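Long-range contacts in MymaA.19257.a.B3 (Mycobacterium marinum, PDB 6Q10), which is of unknown function but forms the soluble part of a membrane-linked secreted protein with a LytR_C family domain, suggesting a possible cell-envelope role: residues L27-A37 with L54-P65; D46-L54 with L112-L121. All coordinates share one frame; numbering follows the deposited sequence.

Contact 1 of 2, residues L27-A37 with L54-P65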
ATOM      1  N   LEU A  27       6.622   9.685  -1.510  1.00 22.46           N
ATOM      2  CA  LEU A  27       5.949   8.937  -2.568  1.00 22.65           C
ATOM      3  C   LEU A  27       6.835   8.781  -3.808  1.00 22.31           C
ATOM      4  O   LEU A  27       6.746   7.768  -4.513  1.00 24.60           O
ATOM      5  CB  LEU A  27       4.637   9.636  -2.945  1.00 22.26           C
ATOM      6  CG  LEU A  27       3.715   9.929  -1.758  1.00 20.92           C
ATOM      7  CD1 LEU A  27       2.426  10.546  -2.283  1.00 24.32           C
ATOM      8  CD2 LEU A  27       3.457   8.670  -0.944  1.00 20.54           C
ATOM      9  N   GLY A  28       7.672   9.769  -4.083  1.00 24.36           N
ATOM     10  CA  GLY A  28       8.567   9.751  -5.215  1.00 27.76           C
ATOM     11  C   GLY A  28       9.809   8.928  -5.013  1.00 24.39           C
ATOM     12  O   GLY A  28      10.714   8.950  -5.866  1.00 30.22           O
ATOM     13  N   GLU A  29       9.874   8.205  -3.912  1.00 23.56           N
ATOM     14  CA  GLU A  29      10.996   7.354  -3.569  1.00 30.69           C
ATOM     15  C   GLU A  29      10.522   5.931  -3.339  1.00 30.81           C
ATOM     16  O   GLU A  29      11.100   5.201  -2.536  1.00 38.31           O
ATOM     17  CB  GLU A  29      11.719   7.907  -2.343  1.00 29.59           C
ATOM     18  CG  GLU A  29      12.474   9.167  -2.698  1.00 30.47           C
ATOM     19  CD  GLU A  29      13.155   9.819  -1.514  1.00 28.87           C
ATOM     20  OE1 GLU A  29      13.044   9.302  -0.378  1.00 32.28           O
ATOM     21  OE2 GLU A  29      13.766  10.874  -1.700  1.00 31.47           O
ATOM     22  N   THR A  30       9.443   5.546  -4.019  1.00 24.56           N
ATOM     23  CA  THR A  30       8.825   4.245  -3.827  1.00 21.90           C
ATOM     24  C   THR A  30       8.950   3.399  -5.085  1.00 27.09           C
ATOM     25  O   THR A  30       9.143   3.909  -6.186  1.00 29.65           O
ATOM     26  CB  THR A  30       7.333   4.352  -3.451  1.00 23.20           C
ATOM     27  OG1 THR A  30       6.605   4.998  -4.506  1.00 25.37           O
ATOM     28  CG2 THR A  30       7.117   5.108  -2.121  1.00 23.35           C
ATOM     29  N   LYS A  31       8.823   2.084  -4.903  1.00 25.44           N
ATOM     30  CA  LYS A  31       8.866   1.110  -5.996  1.00 21.99           C
ATOM     31  C   LYS A  31       7.690   0.155  -5.775  1.00 21.53           C
ATOM     32  O   LYS A  31       7.853  -0.913  -5.177  1.00 26.38           O
ATOM     33  CB  LYS A  31      10.188   0.387  -6.014  1.00 26.63           C
ATOM     34  N   VAL A  32       6.512   0.517  -6.276  1.00 22.21           N
ATOM     35  CA  VAL A  32       5.277  -0.236  -6.048  1.00 19.38           C
ATOM     36  C   VAL A  32       4.847  -0.988  -7.301  1.00 18.36           C
ATOM     37  O   VAL A  32       4.891  -0.452  -8.415  1.00 22.06           O
ATOM     38  CB  VAL A  32       4.146   0.715  -5.586  1.00 19.07           C
ATOM     39  CG1 VAL A  32       2.822  -0.006  -5.432  1.00 22.55           C
ATOM     40  CG2 VAL A  32       4.512   1.348  -4.260  1.00 22.33           C
ATOM     41  N   ARG A  33       4.418  -2.234  -7.107  1.00 18.33           N
ATOM     42  CA  ARG A  33       3.810  -3.065  -8.134  1.00 18.04           C
ATOM     43  C   ARG A  33       2.384  -3.323  -7.699  1.00 19.96           C
ATOM     44  O   ARG A  33       2.170  -3.766  -6.578  1.00 24.05           O
ATOM     45  CB  ARG A  33       4.521  -4.407  -8.283  1.00 24.75           C
ATOM     46  CG  ARG A  33       5.982  -4.355  -8.546  1.00 28.73           C
ATOM     47  CD  ARG A  33       6.434  -5.778  -8.921  1.00 42.27           C
ATOM     48  NE  ARG A  33       7.887  -5.898  -9.015  1.00 55.00           N
ATOM     49  CZ  ARG A  33       8.682  -6.216  -7.993  1.00 61.69           C
ATOM     50  NH1 ARG A  33       8.166  -6.449  -6.790  1.00 63.87           N
ATOM     51  NH2 ARG A  33       9.995  -6.292  -8.165  1.00 49.32           N
ATOM     52  N   VAL A  34       1.413  -3.057  -8.577  1.00 18.26           N
ATOM     53  CA  VAL A  34       0.008  -3.372  -8.300  1.00 17.12           C
ATOM     54  C   VAL A  34      -0.307  -4.694  -8.986  1.00 20.54           C
ATOM     55  O   VAL A  34      -0.084  -4.840 -10.190  1.00 21.32           O
ATOM     56  CB  VAL A  34      -0.927  -2.260  -8.789  1.00 19.72           C
ATOM     57  CG1 VAL A  34      -2.373  -2.587  -8.368  1.00 19.52           C
ATOM     58  CG2 VAL A  34      -0.483  -0.915  -8.213  1.00 20.56           C
ATOM     59  N   LEU A  35      -0.767  -5.671  -8.212  1.00 17.83           N
ATOM     60  CA  LEU A  35      -1.009  -7.027  -8.704  1.00 19.76           C
ATOM     61  C   LEU A  35      -2.493  -7.336  -8.576  1.00 20.19           C
ATOM     62  O   LEU A  35      -3.070  -7.195  -7.499  1.00 21.36           O
ATOM     63  CB  LEU A  35      -0.170  -8.070  -7.933  1.00 20.43           C
ATOM     64  CG  LEU A  35       1.352  -7.833  -7.976  1.00 20.52           C
ATOM     65  CD1 LEU A  35       2.084  -8.866  -7.169  1.00 24.14           C
ATOM     66  CD2 LEU A  35       1.862  -7.835  -9.426  1.00 22.95           C
ATOM     67  N   ASN A  36      -3.090  -7.767  -9.675  1.00 19.74           N
ATOM     68  CA  ASN A  36      -4.509  -8.112  -9.721  0.55 21.14           C
ATOM     69  C   ASN A  36      -4.713  -9.516  -9.166  1.00 21.91           C
ATOM     70  O   ASN A  36      -4.247 -10.494  -9.760  1.00 22.57           O
ATOM     71  CB  ASN A  36      -5.003  -8.032 -11.169  0.55 22.06           C
ATOM     72  CG  ASN A  36      -6.483  -8.357 -11.317  0.55 26.74           C
ATOM     73  OD1 ASN A  36      -6.992  -9.318 -10.732  0.55 25.29           O
ATOM     74  ND2 ASN A  36      -7.182  -7.545 -12.110  0.55 26.68           N
ATOM     75  N   ALA A  37      -5.428  -9.622  -8.053  1.00 21.83           N
ATOM     76  CA  ALA A  37      -5.934 -10.896  -7.565  1.00 23.26           C
ATOM     77  C   ALA A  37      -7.439 -10.799  -7.380  1.00 23.42           C
ATOM     78  O   ALA A  37      -8.012 -11.510  -6.553  1.00 26.34           O
ATOM     79  CB  ALA A  37      -5.246 -11.314  -6.267  1.00 23.43           C
ATOM     80  N   LEU A  54      -1.397  10.417  -7.377  1.00 29.48           N
ATOM     81  CA  LEU A  54      -1.137  10.889  -6.021  1.00 28.25           C
ATOM     82  C   LEU A  54       0.315  11.268  -5.793  1.00 30.02           C
ATOM     83  O   LEU A  54       0.632  11.880  -4.768  1.00 30.76           O
ATOM     84  CB  LEU A  54      -1.519   9.819  -4.988  1.00 27.05           C
ATOM     85  CG  LEU A  54      -2.990   9.452  -4.888  1.00 27.23           C
ATOM     86  CD1 LEU A  54      -3.069   8.227  -4.027  1.00 28.82           C
ATOM     87  CD2 LEU A  54      -3.808  10.601  -4.307  1.00 26.61           C
ATOM     88  N   GLY A  55       1.212  10.902  -6.694  1.00 28.87           N
ATOM     89  CA  GLY A  55       2.606  11.233  -6.522  1.00 29.99           C
ATOM     90  C   GLY A  55       3.529  10.051  -6.344  1.00 28.84           C
ATOM     91  O   GLY A  55       4.737  10.272  -6.213  1.00 29.67           O
ATOM     92  N   PHE A  56       3.018   8.813  -6.322  1.00 24.17           N
ATOM     93  CA  PHE A  56       3.893   7.643  -6.272  1.00 21.27           C
ATOM     94  C   PHE A  56       4.637   7.525  -7.592  1.00 26.22           C
ATOM     95  O   PHE A  56       4.048   7.706  -8.651  1.00 29.45           O
ATOM     96  CB  PHE A  56       3.103   6.353  -6.039  1.00 19.43           C
ATOM     97  CG  PHE A  56       2.557   6.191  -4.636  1.00 21.33           C
ATOM     98  CD1 PHE A  56       1.384   6.846  -4.251  1.00 22.16           C
ATOM     99  CD2 PHE A  56       3.183   5.340  -3.723  1.00 20.57           C
ATOM    100  CE1 PHE A  56       0.875   6.667  -2.953  1.00 18.85           C
ATOM    101  CE2 PHE A  56       2.657   5.179  -2.430  1.00 21.12           C
ATOM    102  CZ  PHE A  56       1.506   5.823  -2.072  1.00 21.20           C
ATOM    103  N   THR A  57       5.932   7.226  -7.527  1.00 26.47           N
ATOM    104  CA  THR A  57       6.663   6.872  -8.734  1.00 27.41           C
ATOM    105  C   THR A  57       5.873   5.823  -9.487  1.00 31.66           C
ATOM    106  O   THR A  57       5.350   4.892  -8.880  1.00 32.61           O
ATOM    107  CB  THR A  57       8.043   6.349  -8.369  1.00 32.27           C
ATOM    108  OG1 THR A  57       8.718   7.369  -7.625  1.00 34.82           O
ATOM    109  CG2 THR A  57       8.834   6.034  -9.625  1.00 38.42           C
ATOM    110  N   GLN A  58       5.755   6.005 -10.806  1.00 30.74           N
ATOM    111  CA  GLN A  58       4.838   5.200 -11.605  0.53 30.80           C
ATOM    112  C   GLN A  58       4.852   3.730 -11.202  1.00 27.84           C
ATOM    113  O   GLN A  58       5.853   3.035 -11.421  1.00 31.80           O
ATOM    114  CB  GLN A  58       5.176   5.315 -13.087  0.53 35.00           C
ATOM    115  CG  GLN A  58       4.469   4.278 -13.961  0.53 35.82           C
ATOM    116  CD  GLN A  58       3.038   4.654 -14.290  0.53 38.52           C
ATOM    117  OE1 GLN A  58       2.793   5.404 -15.237  0.53 48.52           O
ATOM    118  NE2 GLN A  58       2.084   4.119 -13.530  0.53 32.68           N
ATOM    119  N   PRO A  59       3.772   3.220 -10.633  1.00 25.37           N
ATOM    120  CA  PRO A  59       3.748   1.805 -10.266  1.00 22.06           C
ATOM    121  C   PRO A  59       3.549   0.937 -11.489  1.00 23.91           C
ATOM    122  O   PRO A  59       3.080   1.379 -12.538  1.00 29.29           O
ATOM    123  CB  PRO A  59       2.548   1.695  -9.314  1.00 23.39           C
ATOM    124  CG  PRO A  59       2.365   3.038  -8.804  1.00 28.94           C
ATOM    125  CD  PRO A  59       2.689   3.951  -9.945  1.00 27.55           C
ATOM    126  N   THR A  60       3.920  -0.324 -11.338  1.00 25.77           N
ATOM    127  CA  THR A  60       3.695  -1.296 -12.400  1.00 23.10           C
ATOM    128  C   THR A  60       2.333  -1.962 -12.172  1.00 25.59           C
ATOM    129  O   THR A  60       1.698  -1.791 -11.118  1.00 26.10           O
ATOM    130  CB  THR A  60       4.829  -2.319 -12.423  1.00 31.37           C
ATOM    131  OG1 THR A  60       4.701  -3.198 -11.309  1.00 33.76           O
ATOM    132  CG2 THR A  60       6.171  -1.639 -12.357  1.00 41.49           C
ATOM    133  N   ALA A  61       1.837  -2.669 -13.185  1.00 24.05           N
ATOM    134  CA  ALA A  61       0.548  -3.348 -13.014  1.00 20.34           C
ATOM    135  C   ALA A  61       0.563  -4.687 -13.725  1.00 26.29           C
ATOM    136  O   ALA A  61       0.857  -4.758 -14.930  1.00 30.10           O
ATOM    137  CB  ALA A  61      -0.616  -2.516 -13.558  1.00 24.08           C
ATOM    138  N   ALA A  62       0.192  -5.736 -12.996  1.00 21.63           N
ATOM    139  CA  ALA A  62       0.231  -7.080 -13.568  1.00 23.05           C
ATOM    140  C   ALA A  62      -0.737  -7.980 -12.812  1.00 22.75           C
ATOM    141  O   ALA A  62      -1.472  -7.537 -11.924  1.00 22.48           O
ATOM    142  CB  ALA A  62       1.648  -7.645 -13.513  1.00 31.43           C
ATOM    143  N   ASN A  63      -0.732  -9.264 -13.159  1.00 24.27           N
ATOM    144  CA  ASN A  63      -1.514 -10.240 -12.406  1.00 23.63           C
ATOM    145  C   ASN A  63      -0.698 -10.803 -11.242  1.00 26.16           C
ATOM    146  O   ASN A  63       0.524 -10.941 -11.315  1.00 23.98           O
ATOM    147  CB  ASN A  63      -1.966 -11.386 -13.303  1.00 24.06           C
ATOM    148  CG  ASN A  63      -3.130 -11.009 -14.231  1.00 27.53           C
ATOM    149  OD1 ASN A  63      -3.758  -9.982 -14.056  1.00 27.10           O
ATOM    150  ND2 ASN A  63      -3.427 -11.883 -15.207  1.00 33.14           N
ATOM    151  N   ASP A  64      -1.382 -11.143 -10.153  1.00 26.95           N
ATOM    152  CA  ASP A  64      -0.696 -11.760  -9.013  1.00 21.42           C
ATOM    153  C   ASP A  64      -0.436 -13.246  -9.254  1.00 26.22           C
ATOM    154  O   ASP A  64      -1.390 -14.004  -9.460  1.00 29.66           O
ATOM    155  CB  ASP A  64      -1.538 -11.614  -7.752  1.00 23.35           C
ATOM    156  CG  ASP A  64      -0.919 -12.321  -6.570  1.00 29.50           C
ATOM    157  OD1 ASP A  64       0.321 -12.460  -6.550  1.00 25.80           O
ATOM    158  OD2 ASP A  64      -1.673 -12.737  -5.666  1.00 29.31           O
ATOM    159  N   PRO A  65       0.822 -13.708  -9.238  1.00 29.80           N
ATOM    160  CA  PRO A  65       1.062 -15.146  -9.418  1.00 35.56           C
ATOM    161  C   PRO A  65       0.727 -15.994  -8.202  1.00 32.71           C
ATOM    162  O   PRO A  65       0.538 -17.216  -8.368  1.00 37.50           O
ATOM    163  CB  PRO A  65       2.561 -15.219  -9.756  1.00 37.34           C
ATOM    164  CG  PRO A  65       3.158 -13.992  -9.203  1.00 37.98           C
ATOM    165  CD  PRO A  65       2.068 -12.929  -9.102  1.00 34.34           C
TER
HETATM  166  O   HOH W   1       5.877   3.442  -6.780  1.00 23.84           O
HETATM  167  O   HOH W   2      10.902   5.908  -7.107  1.00 36.22           O
HETATM  168  O   HOH W   3      -3.732 -13.412 -10.834  1.00 47.90           O
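L27 and F56 each turn CG opposite their own carbonyl carbon (chi1 -53° and -73°), which lays CD2 of L27 over one face of the F56 ring. The CH-pi contact measures 3.9 Å from L27 CD2 to the centroid of the F56 ring, and the methyl is displaced toward the rim. At the ring edge, near its plane, OG1 of T30 lies 3.5 Å from F56 CD2. This hydroxyl donates to L27 O, which also accepts from T57 N at 3.2 Å; the two donors grip the carbonyl from opposite faces of its plane. Between T30 and V32 a water accepts from V32 N and donates to T30 OG1 and T57 O, bridging the two segments. From there, strands 32-36 and 60-63 run parallel as the two strands of a beta-alpha-beta unit whose helix, 43-54, ends in a Schellman motif at G55. The ladder runs T60 N to V32 O, V34 N to T60 O, A62 N to V34 O, N36 N to A62 O (2.8 Å) and D64 N to N36 O. On the helix side, CG2 of V34 lies beside CB of P59 at 4.1 Å, and both residues also touch L51. On the other face of the sheet, R33 and T60 lie side by side, with CG of R33 3.3 Å from T60 OG1, before the guanidinium leads off to a salt bridge with D111. L35 and D64 cross at about a right angle through their CB atoms, 3.8 Å apart, while the D64 carboxylate salt-bridges R79.

Contact 2 of 2, residues D46-L54 with L112-L121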
ATOM      1  N   ASP A  46      -5.715   0.463 -13.370  1.00 26.87           N
ATOM      2  CA  ASP A  46      -6.452   1.619 -12.863  1.00 26.71           C
ATOM      3  C   ASP A  46      -5.849   2.105 -11.559  1.00 23.91           C
ATOM      4  O   ASP A  46      -5.643   3.314 -11.370  1.00 29.93           O
ATOM      5  CB  ASP A  46      -7.927   1.274 -12.650  1.00 28.99           C
ATOM      6  CG  ASP A  46      -8.650   0.988 -13.934  1.00 41.96           C
ATOM      7  OD1 ASP A  46      -8.193   1.482 -14.988  1.00 47.54           O
ATOM      8  OD2 ASP A  46      -9.678   0.279 -13.878  1.00 46.69           O
ATOM      9  N   VAL A  47      -5.550   1.177 -10.642  1.00 24.75           N
ATOM     10  CA  VAL A  47      -5.037   1.580  -9.334  1.00 23.14           C
ATOM     11  C   VAL A  47      -3.610   2.103  -9.460  1.00 22.58           C
ATOM     12  O   VAL A  47      -3.239   3.090  -8.810  1.00 23.33           O
ATOM     13  CB  VAL A  47      -5.149   0.417  -8.326  1.00 21.58           C
ATOM     14  CG1 VAL A  47      -4.378   0.720  -7.023  1.00 23.74           C
ATOM     15  CG2 VAL A  47      -6.609   0.144  -8.030  1.00 23.11           C
ATOM     16  N   ALA A  48      -2.788   1.460 -10.300  1.00 23.98           N
ATOM     17  CA  ALA A  48      -1.440   1.981 -10.547  1.00 24.54           C
ATOM     18  C   ALA A  48      -1.491   3.418 -11.065  1.00 24.75           C
ATOM     19  O   ALA A  48      -0.688   4.277 -10.649  1.00 25.78           O
ATOM     20  CB  ALA A  48      -0.700   1.073 -11.541  1.00 24.74           C
ATOM     21  N   GLY A  49      -2.435   3.709 -11.963  1.00 24.07           N
ATOM     22  CA  GLY A  49      -2.597   5.081 -12.438  1.00 27.77           C
ATOM     23  C   GLY A  49      -3.047   6.019 -11.336  1.00 31.22           C
ATOM     24  O   GLY A  49      -2.574   7.157 -11.245  1.00 32.11           O
ATOM     25  N   ALA A  50      -3.956   5.551 -10.468  1.00 26.35           N
ATOM     26  CA  ALA A  50      -4.417   6.396  -9.363  1.00 27.72           C
ATOM     27  C   ALA A  50      -3.286   6.706  -8.390  1.00 24.99           C
ATOM     28  O   ALA A  50      -3.189   7.835  -7.882  1.00 27.77           O
ATOM     29  CB  ALA A  50      -5.576   5.716  -8.631  1.00 27.22           C
ATOM     30  N   LEU A  51      -2.424   5.722  -8.125  1.00 22.77           N
ATOM     31  CA  LEU A  51      -1.235   5.942  -7.294  1.00 22.50           C
ATOM     32  C   LEU A  51      -0.285   6.945  -7.941  1.00 26.25           C
ATOM     33  O   LEU A  51       0.249   7.840  -7.272  1.00 24.47           O
ATOM     34  CB  LEU A  51      -0.510   4.618  -7.054  1.00 21.11           C
ATOM     35  CG  LEU A  51      -1.232   3.632  -6.133  1.00 19.14           C
ATOM     36  CD1 LEU A  51      -0.473   2.338  -6.181  1.00 21.59           C
ATOM     37  CD2 LEU A  51      -1.239   4.165  -4.673  1.00 20.46           C
ATOM     38  N   LYS A  52      -0.029   6.787  -9.240  1.00 23.80           N
ATOM     39  CA  LYS A  52       0.803   7.767  -9.937  1.00 26.81           C
ATOM     40  C   LYS A  52       0.235   9.171  -9.785  1.00 30.19           C
ATOM     41  O   LYS A  52       0.978  10.127  -9.526  1.00 29.49           O
ATOM     42  CB  LYS A  52       0.927   7.390 -11.417  1.00 28.41           C
ATOM     43  CG  LYS A  52       1.973   8.230 -12.148  1.00 28.85           C
ATOM     44  CD  LYS A  52       2.076   7.835 -13.607  1.00 39.86           C
ATOM     45  CE  LYS A  52       3.086   8.701 -14.345  1.00 50.00           C
ATOM     46  NZ  LYS A  52       3.507   8.030 -15.606  1.00 47.69           N
ATOM     47  N   ASP A  53      -1.087   9.314  -9.911  1.00 31.15           N
ATOM     48  CA  ASP A  53      -1.700  10.635  -9.803  1.00 32.02           C
ATOM     49  C   ASP A  53      -1.501  11.250  -8.422  1.00 32.09           C
ATOM     50  O   ASP A  53      -1.456  12.485  -8.303  1.00 33.07           O
ATOM     51  CB  ASP A  53      -3.192  10.549 -10.119  1.00 40.19           C
ATOM     52  CG  ASP A  53      -3.457  10.254 -11.574  1.00 44.84           C
ATOM     53  OD1 ASP A  53      -2.524  10.435 -12.382  1.00 43.94           O
ATOM     54  OD2 ASP A  53      -4.596   9.869 -11.907  1.00 45.45           O
ATOM     55  N   LEU A  54      -1.397  10.417  -7.377  1.00 29.48           N
ATOM     56  CA  LEU A  54      -1.137  10.889  -6.021  1.00 28.25           C
ATOM     57  C   LEU A  54       0.315  11.268  -5.793  1.00 30.02           C
ATOM     58  O   LEU A  54       0.632  11.880  -4.768  1.00 30.76           O
ATOM     59  CB  LEU A  54      -1.519   9.819  -4.988  1.00 27.05           C
ATOM     60  CG  LEU A  54      -2.990   9.452  -4.888  1.00 27.23           C
ATOM     61  CD1 LEU A  54      -3.069   8.227  -4.027  1.00 28.82           C
ATOM     62  CD2 LEU A  54      -3.808  10.601  -4.307  1.00 26.61           C
ATOM     63  N   LEU A 112       1.252  -4.142  -3.966  1.00 18.74           N
ATOM     64  CA  LEU A 112      -0.123  -3.900  -3.540  1.00 16.50           C
ATOM     65  C   LEU A 112      -0.986  -4.884  -4.315  1.00 16.85           C
ATOM     66  O   LEU A 112      -1.070  -4.805  -5.545  1.00 19.51           O
ATOM     67  CB  LEU A 112      -0.547  -2.460  -3.820  1.00 18.01           C
ATOM     68  CG  LEU A 112      -2.036  -2.214  -3.613  1.00 16.98           C
ATOM     69  CD1 LEU A 112      -2.476  -2.492  -2.160  1.00 19.31           C
ATOM     70  CD2 LEU A 112      -2.316  -0.753  -4.020  1.00 20.60           C
ATOM     71  N   VAL A 113      -1.549  -5.871  -3.608  1.00 17.87           N
ATOM     72  CA  VAL A 113      -2.294  -6.960  -4.217  1.00 19.16           C
ATOM     73  C   VAL A 113      -3.776  -6.686  -4.025  1.00 19.32           C
ATOM     74  O   VAL A 113      -4.245  -6.591  -2.885  1.00 22.63           O
ATOM     75  CB  VAL A 113      -1.906  -8.308  -3.597  1.00 20.35           C
ATOM     76  CG1 VAL A 113      -2.557  -9.455  -4.408  1.00 22.59           C
ATOM     77  CG2 VAL A 113      -0.380  -8.438  -3.598  1.00 23.34           C
ATOM     78  N   LEU A 114      -4.501  -6.526  -5.122  1.00 18.45           N
ATOM     79  CA  LEU A 114      -5.921  -6.180  -5.066  1.00 18.37           C
ATOM     80  C   LEU A 114      -6.728  -7.454  -4.942  1.00 19.59           C
ATOM     81  O   LEU A 114      -6.668  -8.318  -5.819  1.00 22.08           O
ATOM     82  CB  LEU A 114      -6.349  -5.432  -6.322  1.00 22.41           C
ATOM     83  CG  LEU A 114      -5.415  -4.241  -6.568  1.00 21.54           C
ATOM     84  CD1 LEU A 114      -5.960  -3.539  -7.817  1.00 22.02           C
ATOM     85  CD2 LEU A 114      -5.322  -3.296  -5.385  1.00 22.46           C
ATOM     86  N   GLY A 115      -7.516  -7.556  -3.869  1.00 21.30           N
ATOM     87  CA  GLY A 115      -8.434  -8.657  -3.728  1.00 24.71           C
ATOM     88  C   GLY A 115      -9.797  -8.359  -4.348  1.00 21.94           C
ATOM     89  O   GLY A 115     -10.067  -7.276  -4.870  1.00 24.29           O
ATOM     90  N   THR A 116     -10.662  -9.372  -4.288  1.00 22.35           N
ATOM     91  CA  THR A 116     -11.970  -9.277  -4.943  1.00 27.56           C
ATOM     92  C   THR A 116     -12.780  -8.111  -4.415  1.00 28.35           C
ATOM     93  O   THR A 116     -13.640  -7.578  -5.126  1.00 32.49           O
ATOM     94  CB  THR A 116     -12.769 -10.564  -4.751  1.00 32.59           C
ATOM     95  OG1 THR A 116     -12.946 -10.808  -3.345  1.00 29.96           O
ATOM     96  CG2 THR A 116     -12.061 -11.732  -5.388  1.00 30.71           C
ATOM     97  N   ASP A 117     -12.524  -7.706  -3.173  1.00 26.45           N
ATOM     98  CA  ASP A 117     -13.323  -6.693  -2.503  1.00 31.72           C
ATOM     99  C   ASP A 117     -12.787  -5.280  -2.672  1.00 31.01           C
ATOM    100  O   ASP A 117     -13.468  -4.326  -2.275  1.00 33.79           O
ATOM    101  CB  ASP A 117     -13.394  -6.998  -1.019  1.00 30.58           C
ATOM    102  CG  ASP A 117     -13.945  -8.381  -0.733  1.00 34.14           C
ATOM    103  OD1 ASP A 117     -14.483  -9.052  -1.655  1.00 38.17           O
ATOM    104  OD2 ASP A 117     -13.852  -8.809   0.432  1.00 34.51           O
ATOM    105  N   PHE A 118     -11.578  -5.124  -3.196  1.00 25.97           N
ATOM    106  CA  PHE A 118     -11.037  -3.792  -3.412  1.00 27.40           C
ATOM    107  C   PHE A 118     -11.934  -3.002  -4.354  1.00 30.83           C
ATOM    108  O   PHE A 118     -12.399  -3.522  -5.375  1.00 30.51           O
ATOM    109  CB  PHE A 118      -9.628  -3.878  -4.000  1.00 23.70           C
ATOM    110  CG  PHE A 118      -8.892  -2.582  -3.950  1.00 25.49           C
ATOM    111  CD1 PHE A 118      -8.997  -1.674  -4.992  1.00 30.62           C
ATOM    112  CD2 PHE A 118      -8.117  -2.265  -2.848  1.00 26.18           C
ATOM    113  CE1 PHE A 118      -8.324  -0.463  -4.930  1.00 31.19           C
ATOM    114  CE2 PHE A 118      -7.441  -1.052  -2.788  1.00 30.08           C
ATOM    115  CZ  PHE A 118      -7.559  -0.160  -3.846  1.00 28.75           C
ATOM    116  N   THR A 119     -12.164  -1.723  -4.022  1.00 31.19           N
ATOM    117  CA  THR A 119     -12.878  -0.832  -4.935  1.00 32.82           C
ATOM    118  C   THR A 119     -11.969   0.311  -5.363  1.00 29.80           C
ATOM    119  O   THR A 119     -11.469   0.296  -6.492  1.00 37.78           O
ATOM    120  CB  THR A 119     -14.181  -0.316  -4.317  1.00 39.13           C
ATOM    121  OG1 THR A 119     -13.916   0.237  -3.020  1.00 37.90           O
ATOM    122  CG2 THR A 119     -15.227  -1.430  -4.216  1.00 40.70           C
ATOM    123  N   THR A 120     -11.691   1.274  -4.481  1.00 31.81           N
ATOM    124  CA  THR A 120     -10.874   2.429  -4.802  1.00 27.97           C
ATOM    125  C   THR A 120      -9.872   2.682  -3.675  1.00 25.47           C
ATOM    126  O   THR A 120     -10.016   2.175  -2.558  1.00 29.74           O
ATOM    127  CB  THR A 120     -11.738   3.688  -4.998  1.00 38.95           C
ATOM    128  OG1 THR A 120     -12.387   4.000  -3.764  1.00 45.07           O
ATOM    129  CG2 THR A 120     -12.797   3.468  -6.063  1.00 45.53           C
ATOM    130  N   LEU A 121      -8.832   3.448  -3.991  1.00 24.42           N
ATOM    131  CA  LEU A 121      -7.948   3.948  -2.946  1.00 21.69           C
ATOM    132  C   LEU A 121      -8.731   4.818  -1.961  1.00 24.16           C
ATOM    133  O   LEU A 121      -9.722   5.470  -2.313  1.00 28.59           O
ATOM    134  CB  LEU A 121      -6.809   4.770  -3.550  1.00 25.51           C
ATOM    135  CG  LEU A 121      -5.864   4.034  -4.502  1.00 25.25           C
ATOM    136  CD1 LEU A 121      -4.876   5.043  -5.023  1.00 27.16           C
ATOM    137  CD2 LEU A 121      -5.173   2.927  -3.741  1.00 24.79           C
TER
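V47 meets four side chains of 112-121 by dividing its two methyls between them. With V47 CG1 anti to the backbone N (chi1 169°), that methyl reaches CD2 of L112 at 3.9 Å and CD2 of L121 at 4.0 Å. The other branch, V47 CG2, faces the strand end and the turn that follows: it lies 3.7 Å from CD1 of L114, whose side chain slides past it in the opposite direction, and 3.6 Å from CE1 of F118, approaching the ring obliquely. The F118 ring is itself set by its own segment, since CD2 of L114 sits over the centre of one face and CD2 of L121 lies in plane at the edge. A type I turn from G115 to F118 folds the chain back so that strand and loop present their leucines to the same helix. One turn after V47, CB of A50 touches CD1 of L121 at 3.7 Å, its short side chain letting the leucine come close. The CB of L51 leaves the helix along the flank of the contact, yet its branches bend in: CD2 meets CD1 of L121 at 3.8 Å, crossing it at about a right angle, and CD1 rests at 4.2 Å from CD2 of L112. At the helix end, CD1 of L54 also reaches CD1 of L121, at 3.8 Å, so that A50, L51 and L54 share one methyl. V34 of strand 32-36 and V91 and V94 of helix 85-94 add to the same cluster. Between 46-54 and 112-121 every contact joins carbon to carbon, so this part of the helix is seated by burial and shape, while a polar tie to the loop comes from the helix start, where Q43 NE2 bonds to F118 O.

Contacts 1 and 2 have centres 9 Å apart and meet in one mixed sheet, in which strand 32-36 lies between strands 110-114 and 60-63, parallel to both. Their segments alternate along the chain: strand 32-36, helix 43-54, strand 60-63 and finally strand 110-114. Contact 1 pairs the strands of the beta-alpha-beta unit, and contact 2 seats that unit's helix against the later strand and its loop. L54 belongs to both. Across the boundary R33 O and L112 N probably hydrogen-bond, as do Q58 OE1 and K52 NZ. The beta-alpha-beta unit thus forms one end of the sheet, with 60-63 its outermost strand, and the late strand 110-114 and its loop close over the unit's helix in this LytR_C family domain.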